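Local coordinates for protein 6-phosphofructokinase isozyme 2 (Escherichia coli, PDB 3UMO) that phosphorylates D-fructose 6-phosphate to fructose 1,6-bisphosphate with ATP, the first committing step of glycolysis, as a homodimeric kinase of the PfkB family, at residues 44-49 and 71-76; 155-160 and 176-181. All coordinates share one frame; numbering follows the deposited sequence.

Contact 1: 44-49 and 71-76; sequences VARAIA and SLLADE
R46 and E76 form a side-on, two-pronged salt bridge that ties together the two helices preceding and following strand 55-61 in the alpha/beta core of this ribokinase-family fold. R46 NE gives the shorter and straighter prong, 2.6 Å from E76 OE1 with an N-H...O angle of 168°; OE1 lies almost in the guanidinium plane and receives the N-H on its syn lone pair. R46 NH2 supplies the second, reaching E76 OE2 at 3.0 Å, but this bond is bent and tilted out of the guanidinium plane. One nitrogen to each oxygen keeps the two groups nearly coplanar, their planes 22° apart, and restrains rotation of both. The bend at chi3 of R46 (73°) turns the NE edge toward the carboxylate, which E76 presents from just past the end of helix 63-75 on a chain extended beyond CG. The remaining terminal nitrogen, R46 NH1, bonds to OD1 of N43, a substrate-binding residue, so the salt bridge is consistent with a second-shell role in positioning that amide. With a methionine in place of R46, the carboxylate of E76 would probably lose its charged mate and the side chain of N43 would be freer to turn. Nonpolar packing beside the salt bridge is modest. P37 and L294 also touch R46, while L73, buried against F59 and P37, runs at about a right angle to the arginine's aliphatic stem. Its CD2 methyl meets that stem 4.0 Å from R46 CG and 4.1 Å from R46 CD.

Contact 2: 155-160 and 176-181; sequences AAQKQG and LAIGNI
The flat carboxamide of Q157 meets segment 176-181 mainly at its polar edge. NE2 donates to G179 O at 3.0 Å; the acceptor lies in the amide plane, the N-H...O angle is 173°, and NE2 comes almost straight at the end of the carbonyl. At the other end of the group, OE1 has neighbours displaced to opposite sides of the plane: N180 O to one side, 3.0 Å away, and the CD1 methyl of I181 to the other, 3.6 Å from OE1. The two oxygens are both acceptors and make no bond, so this approach is probably somewhat unfavourable; N180 O has a weak hydrogen bond from K219 NZ, which may ease it. The Q157 chain is extended beyond CG (chi2 -170°), which carries the amide from the helix to the loop backbone. I181 sets out away from the helix, but its CD1 end comes back to touch OE1, and its side chain also packs on I153 and V165. I178 adds a loose contact through CG2 near NE2 and also touches T150, I153 and S154. Three residues on from Q157, G160 (positive phi) is the C-prime residue of a Schellman motif that ends the helix, G160 N bonding to Q157 O at 3.1 Å and I161 N to A156 O. The last turn of helix 146-158 thus meets, through Q157 with I178 and I181 packing beside it, the loop leading into strand 183-184 of the alpha/beta core.

How the contacts relate
Contact 1 closes before contact 2 opens along the chain; their centres lie 27 Å apart and their nearest atoms about 13 Å, so they do not touch. What joins them is the six-stranded parallel beta-sheet of the kinase fold. Contact 1 involves helices 40-50 and 63-75, which flank strand 55-61 in sequence, with 63-75 leading on to strand 80-84, an edge strand within this chain. Contact 2 concerns helix 146-158 and the loop entering 183-184, the opposite edge strand. Strands 4-7, 133-137 and 162-166 lie between strands 55-61 and 183-184. Contact 1 sits beside the substrate-binding N43, whereas contact 2 comes shortly before P186, part of an ATP site shared between dimer partners.

Contact 1: 44-49 and 71-76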
ATOM      1  N   VAL A  44     -15.708  18.384  19.521  1.00 18.29           N
ATOM      2  CA  VAL A  44     -16.640  18.138  20.614  1.00 17.24           C
ATOM      3  C   VAL A  44     -17.779  19.159  20.553  1.00 22.71           C
ATOM      4  O   VAL A  44     -18.956  18.804  20.684  1.00 21.03           O
ATOM      5  CB  VAL A  44     -15.932  18.189  21.987  1.00 18.48           C
ATOM      6  CG1 VAL A  44     -16.952  18.182  23.128  1.00 17.62           C
ATOM      7  CG2 VAL A  44     -14.991  17.009  22.126  1.00 19.66           C
ATOM      8  N   ALA A  45     -17.428  20.424  20.317  1.00 21.12           N
ATOM      9  CA  ALA A  45     -18.433  21.483  20.215  1.00 20.03           C
ATOM     10  C   ALA A  45     -19.365  21.270  19.016  1.00 20.28           C
ATOM     11  O   ALA A  45     -20.578  21.507  19.101  1.00 24.59           O
ATOM     12  CB  ALA A  45     -17.771  22.853  20.141  1.00 21.92           C
ATOM     13  N   ARG A  46     -18.802  20.824  17.898  1.00 18.55           N
ATOM     14  CA  ARG A  46     -19.608  20.547  16.710  1.00 25.10           C
ATOM     15  C   ARG A  46     -20.561  19.372  16.944  1.00 26.05           C
ATOM     16  O   ARG A  46     -21.734  19.423  16.554  1.00 21.82           O
ATOM     17  CB  ARG A  46     -18.714  20.295  15.496  1.00 22.18           C
ATOM     18  CG  ARG A  46     -17.862  21.500  15.108  1.00 24.73           C
ATOM     19  CD  ARG A  46     -16.877  21.152  14.000  1.00 25.62           C
ATOM     20  NE  ARG A  46     -17.535  20.987  12.708  1.00 28.82           N
ATOM     21  CZ  ARG A  46     -17.265  20.006  11.852  1.00 35.12           C
ATOM     22  NH1 ARG A  46     -16.350  19.097  12.152  1.00 32.03           N
ATOM     23  NH2 ARG A  46     -17.912  19.934  10.694  1.00 34.63           N
ATOM     24  N   ALA A  47     -20.064  18.326  17.598  1.00 20.71           N
ATOM     25  CA  ALA A  47     -20.896  17.160  17.914  1.00 20.10           C
ATOM     26  C   ALA A  47     -22.039  17.562  18.830  1.00 23.49           C
ATOM     27  O   ALA A  47     -23.177  17.103  18.675  1.00 21.09           O
ATOM     28  CB  ALA A  47     -20.059  16.056  18.564  1.00 20.93           C
ATOM     29  N   ILE A  48     -21.738  18.434  19.786  1.00 18.80           N
ATOM     30  CA  ILE A  48     -22.757  18.892  20.718  1.00 24.71           C
ATOM     31  C   ILE A  48     -23.861  19.637  19.971  1.00 24.91           C
ATOM     32  O   ILE A  48     -25.046  19.441  20.245  1.00 24.93           O
ATOM     33  CB  ILE A  48     -22.143  19.744  21.845  1.00 21.04           C
ATOM     34  CG1 ILE A  48     -21.472  18.817  22.865  1.00 22.25           C
ATOM     35  CG2 ILE A  48     -23.207  20.615  22.504  1.00 23.61           C
ATOM     36  CD1 ILE A  48     -20.603  19.536  23.908  1.00 22.31           C
ATOM     37  N   ALA A  49     -23.473  20.463  19.004  1.00 24.45           N
ATOM     38  CA  ALA A  49     -24.447  21.148  18.161  1.00 25.86           C
ATOM     39  C   ALA A  49     -25.336  20.150  17.410  1.00 24.79           C
ATOM     40  O   ALA A  49     -26.559  20.316  17.363  1.00 27.18           O
ATOM     41  CB  ALA A  49     -23.745  22.083  17.185  1.00 26.23           C
ATOM     42  N   SER A  71     -14.621  31.294  10.465  1.00 27.12           N
ATOM     43  CA  SER A  71     -15.754  31.492   9.562  1.00 29.30           C
ATOM     44  C   SER A  71     -16.564  30.213   9.357  1.00 29.56           C
ATOM     45  O   SER A  71     -17.793  30.256   9.252  1.00 33.11           O
ATOM     46  CB  SER A  71     -15.272  32.031   8.216  1.00 37.33           C
ATOM     47  OG  SER A  71     -16.320  32.026   7.261  1.00 53.20           O
ATOM     48  N   LEU A  72     -15.873  29.079   9.283  1.00 27.02           N
ATOM     49  CA  LEU A  72     -16.540  27.796   9.108  1.00 28.61           C
ATOM     50  C   LEU A  72     -17.410  27.479  10.311  1.00 27.41           C
ATOM     51  O   LEU A  72     -18.519  26.967  10.164  1.00 29.79           O
ATOM     52  CB  LEU A  72     -15.522  26.677   8.888  1.00 28.41           C
ATOM     53  CG  LEU A  72     -14.852  26.656   7.514  1.00 33.39           C
ATOM     54  CD1 LEU A  72     -13.778  25.584   7.462  1.00 41.88           C
ATOM     55  CD2 LEU A  72     -15.888  26.439   6.412  1.00 36.64           C
ATOM     56  N   LEU A  73     -16.905  27.786  11.504  1.00 23.96           N
ATOM     57  CA  LEU A  73     -17.651  27.518  12.731  1.00 27.17           C
ATOM     58  C   LEU A  73     -18.860  28.440  12.848  1.00 27.70           C
ATOM     59  O   LEU A  73     -19.912  28.035  13.350  1.00 30.92           O
ATOM     60  CB  LEU A  73     -16.743  27.630  13.960  1.00 27.37           C
ATOM     61  CG  LEU A  73     -15.725  26.490  14.041  1.00 25.27           C
ATOM     62  CD1 LEU A  73     -14.667  26.761  15.108  1.00 25.32           C
ATOM     63  CD2 LEU A  73     -16.436  25.172  14.309  1.00 23.85           C
ATOM     64  N   ALA A  74     -18.706  29.676  12.379  1.00 28.16           N
ATOM     65  CA  ALA A  74     -19.806  30.633  12.374  1.00 34.00           C
ATOM     66  C   ALA A  74     -20.927  30.113  11.481  1.00 32.19           C
ATOM     67  O   ALA A  74     -22.102  30.198  11.835  1.00 35.23           O
ATOM     68  CB  ALA A  74     -19.330  31.992  11.887  1.00 34.21           C
ATOM     69  N   ASP A  75     -20.550  29.574  10.323  1.00 34.50           N
ATOM     70  CA  ASP A  75     -21.513  29.017   9.379  1.00 37.05           C
ATOM     71  C   ASP A  75     -22.214  27.785   9.953  1.00 39.46           C
ATOM     72  O   ASP A  75     -23.334  27.456   9.558  1.00 46.12           O
ATOM     73  CB  ASP A  75     -20.825  28.670   8.053  1.00 40.51           C
ATOM     74  CG  ASP A  75     -20.370  29.907   7.288  1.00 47.14           C
ATOM     75  OD1 ASP A  75     -20.816  31.024   7.631  1.00 48.59           O
ATOM     76  OD2 ASP A  75     -19.573  29.758   6.335  1.00 48.01           O
ATOM     77  N   GLU A  76     -21.550  27.113  10.890  1.00 38.48           N
ATOM     78  CA  GLU A  76     -22.121  25.937  11.541  1.00 35.54           C
ATOM     79  C   GLU A  76     -22.846  26.316  12.825  1.00 33.22           C
ATOM     80  O   GLU A  76     -23.344  25.449  13.544  1.00 39.72           O
ATOM     81  CB  GLU A  76     -21.036  24.896  11.822  1.00 35.39           C
ATOM     82  CG  GLU A  76     -20.422  24.324  10.559  1.00 39.04           C
ATOM     83  CD  GLU A  76     -19.428  23.218  10.838  1.00 46.41           C
ATOM     84  OE1 GLU A  76     -19.124  22.972  12.027  1.00 40.61           O
ATOM     85  OE2 GLU A  76     -18.954  22.593   9.864  1.00 48.41           O
TER

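Contact 2: 155-160 and 176-181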
ATOM      1  N   ALA A 155      -6.304  26.013  37.994  1.00 32.93           N
ATOM      2  CA  ALA A 155      -6.904  27.343  38.088  1.00 37.71           C
ATOM      3  C   ALA A 155      -8.407  27.281  37.848  1.00 40.60           C
ATOM      4  O   ALA A 155      -9.190  27.904  38.566  1.00 48.38           O
ATOM      5  CB  ALA A 155      -6.253  28.284  37.088  1.00 41.76           C
ATOM      6  N   ALA A 156      -8.802  26.524  36.828  1.00 29.79           N
ATOM      7  CA  ALA A 156     -10.210  26.397  36.471  1.00 30.47           C
ATOM      8  C   ALA A 156     -11.013  25.716  37.577  1.00 33.31           C
ATOM      9  O   ALA A 156     -12.101  26.173  37.938  1.00 37.49           O
ATOM     10  CB  ALA A 156     -10.362  25.650  35.146  1.00 31.00           C
ATOM     11  N   GLN A 157     -10.471  24.630  38.120  1.00 30.35           N
ATOM     12  CA  GLN A 157     -11.167  23.866  39.156  1.00 35.53           C
ATOM     13  C   GLN A 157     -11.362  24.632  40.468  1.00 37.46           C
ATOM     14  O   GLN A 157     -12.389  24.477  41.131  1.00 41.24           O
ATOM     15  CB  GLN A 157     -10.474  22.520  39.399  1.00 36.78           C
ATOM     16  CG  GLN A 157     -10.594  21.571  38.211  1.00 33.57           C
ATOM     17  CD  GLN A 157     -10.139  20.155  38.518  1.00 40.33           C
ATOM     18  OE1 GLN A 157     -10.716  19.190  38.018  1.00 46.26           O
ATOM     19  NE2 GLN A 157      -9.095  20.027  39.327  1.00 43.06           N
ATOM     20  N   LYS A 158     -10.387  25.458  40.837  1.00 35.81           N
ATOM     21  CA  LYS A 158     -10.467  26.233  42.079  1.00 43.01           C
ATOM     22  C   LYS A 158     -11.719  27.103  42.171  1.00 52.97           C
ATOM     23  O   LYS A 158     -12.182  27.431  43.265  1.00 58.45           O
ATOM     24  CB  LYS A 158      -9.231  27.111  42.249  1.00 47.22           C
ATOM     25  CG  LYS A 158      -7.976  26.348  42.599  1.00 55.99           C
ATOM     26  CD  LYS A 158      -6.803  27.289  42.739  1.00 64.42           C
ATOM     27  CE  LYS A 158      -5.486  26.534  42.766  1.00 68.48           C
ATOM     28  NZ  LYS A 158      -4.338  27.428  42.443  1.00 63.89           N
ATOM     29  N   GLN A 159     -12.269  27.469  41.019  1.00 44.52           N
ATOM     30  CA  GLN A 159     -13.430  28.348  40.993  1.00 52.33           C
ATOM     31  C   GLN A 159     -14.665  27.671  40.421  1.00 44.31           C
ATOM     32  O   GLN A 159     -15.531  28.326  39.835  1.00 48.28           O
ATOM     33  CB  GLN A 159     -13.119  29.604  40.197  1.00 47.78           C
ATOM     34  CG  GLN A 159     -12.654  29.315  38.801  1.00 41.17           C
ATOM     35  CD  GLN A 159     -12.300  30.569  38.057  1.00 43.80           C
ATOM     36  OE1 GLN A 159     -11.229  31.137  38.264  1.00 48.43           O
ATOM     37  NE2 GLN A 159     -13.204  31.026  37.194  1.00 44.07           N
ATOM     38  N   GLY A 160     -14.736  26.357  40.583  1.00 33.65           N
ATOM     39  CA  GLY A 160     -15.960  25.630  40.311  1.00 37.88           C
ATOM     40  C   GLY A 160     -16.210  25.251  38.868  1.00 31.25           C
ATOM     41  O   GLY A 160     -17.309  24.813  38.537  1.00 39.00           O
ATOM     42  N   LEU A 176      -4.112  15.259  34.475  1.00 37.57           N
ATOM     43  CA  LEU A 176      -4.659  14.486  35.588  1.00 38.10           C
ATOM     44  C   LEU A 176      -3.787  14.585  36.835  1.00 45.44           C
ATOM     45  O   LEU A 176      -4.069  13.946  37.852  1.00 44.37           O
ATOM     46  CB  LEU A 176      -4.796  13.016  35.192  1.00 44.82           C
ATOM     47  CG  LEU A 176      -6.059  12.568  34.459  1.00 47.32           C
ATOM     48  CD1 LEU A 176      -5.715  11.482  33.463  1.00 46.36           C
ATOM     49  CD2 LEU A 176      -7.092  12.060  35.455  1.00 47.09           C
ATOM     50  N   ALA A 177      -2.720  15.371  36.753  1.00 46.68           N
ATOM     51  CA  ALA A 177      -1.781  15.484  37.864  1.00 50.84           C
ATOM     52  C   ALA A 177      -2.424  16.143  39.084  1.00 46.80           C
ATOM     53  O   ALA A 177      -2.082  15.831  40.227  1.00 47.88           O
ATOM     54  CB  ALA A 177      -0.534  16.246  37.433  1.00 54.07           C
ATOM     55  N   ILE A 178      -3.366  17.045  38.830  1.00 33.05           N
ATOM     56  CA  ILE A 178      -4.002  17.820  39.891  1.00 39.11           C
ATOM     57  C   ILE A 178      -5.092  17.024  40.591  1.00 38.68           C
ATOM     58  O   ILE A 178      -5.355  17.234  41.773  1.00 36.80           O
ATOM     59  CB  ILE A 178      -4.647  19.110  39.349  1.00 48.93           C
ATOM     60  CG1 ILE A 178      -3.879  19.638  38.140  1.00 53.44           C
ATOM     61  CG2 ILE A 178      -4.747  20.161  40.448  1.00 51.27           C
ATOM     62  CD1 ILE A 178      -4.464  19.238  36.802  1.00 52.27           C
ATOM     63  N   GLY A 179      -5.739  16.132  39.847  1.00 37.43           N
ATOM     64  CA  GLY A 179      -6.807  15.315  40.394  1.00 35.36           C
ATOM     65  C   GLY A 179      -8.162  15.995  40.380  1.00 36.51           C
ATOM     66  O   GLY A 179      -8.279  17.171  40.013  1.00 35.95           O
ATOM     67  N   ASN A 180      -9.183  15.241  40.786  1.00 33.64           N
ATOM     68  CA  ASN A 180     -10.561  15.722  40.850  1.00 32.53           C
ATOM     69  C   ASN A 180     -11.136  16.111  39.494  1.00 33.18           C
ATOM     70  O   ASN A 180     -12.058  16.924  39.412  1.00 35.46           O
ATOM     71  CB  ASN A 180     -10.697  16.879  41.847  1.00 34.51           C
ATOM     72  CG  ASN A 180     -10.351  16.465  43.261  1.00 48.05           C
ATOM     73  OD1 ASN A 180     -10.787  15.415  43.737  1.00 47.61           O
ATOM     74  ND2 ASN A 180      -9.556  17.286  43.942  1.00 56.83           N
ATOM     75  N   ILE A 181     -10.590  15.523  38.433  1.00 32.57           N
ATOM     76  CA  ILE A 181     -11.131  15.713  37.095  1.00 26.51           C
ATOM     77  C   ILE A 181     -12.518  15.079  37.054  1.00 27.20           C
ATOM     78  O   ILE A 181     -12.702  13.966  37.538  1.00 29.69           O
ATOM     79  CB  ILE A 181     -10.239  15.032  36.036  1.00 33.56           C
ATOM     80  CG1 ILE A 181      -8.808  15.574  36.095  1.00 40.75           C
ATOM     81  CG2 ILE A 181     -10.835  15.172  34.636  1.00 30.58           C
ATOM     82  CD1 ILE A 181      -8.690  17.069  35.891  1.00 43.69           C
TER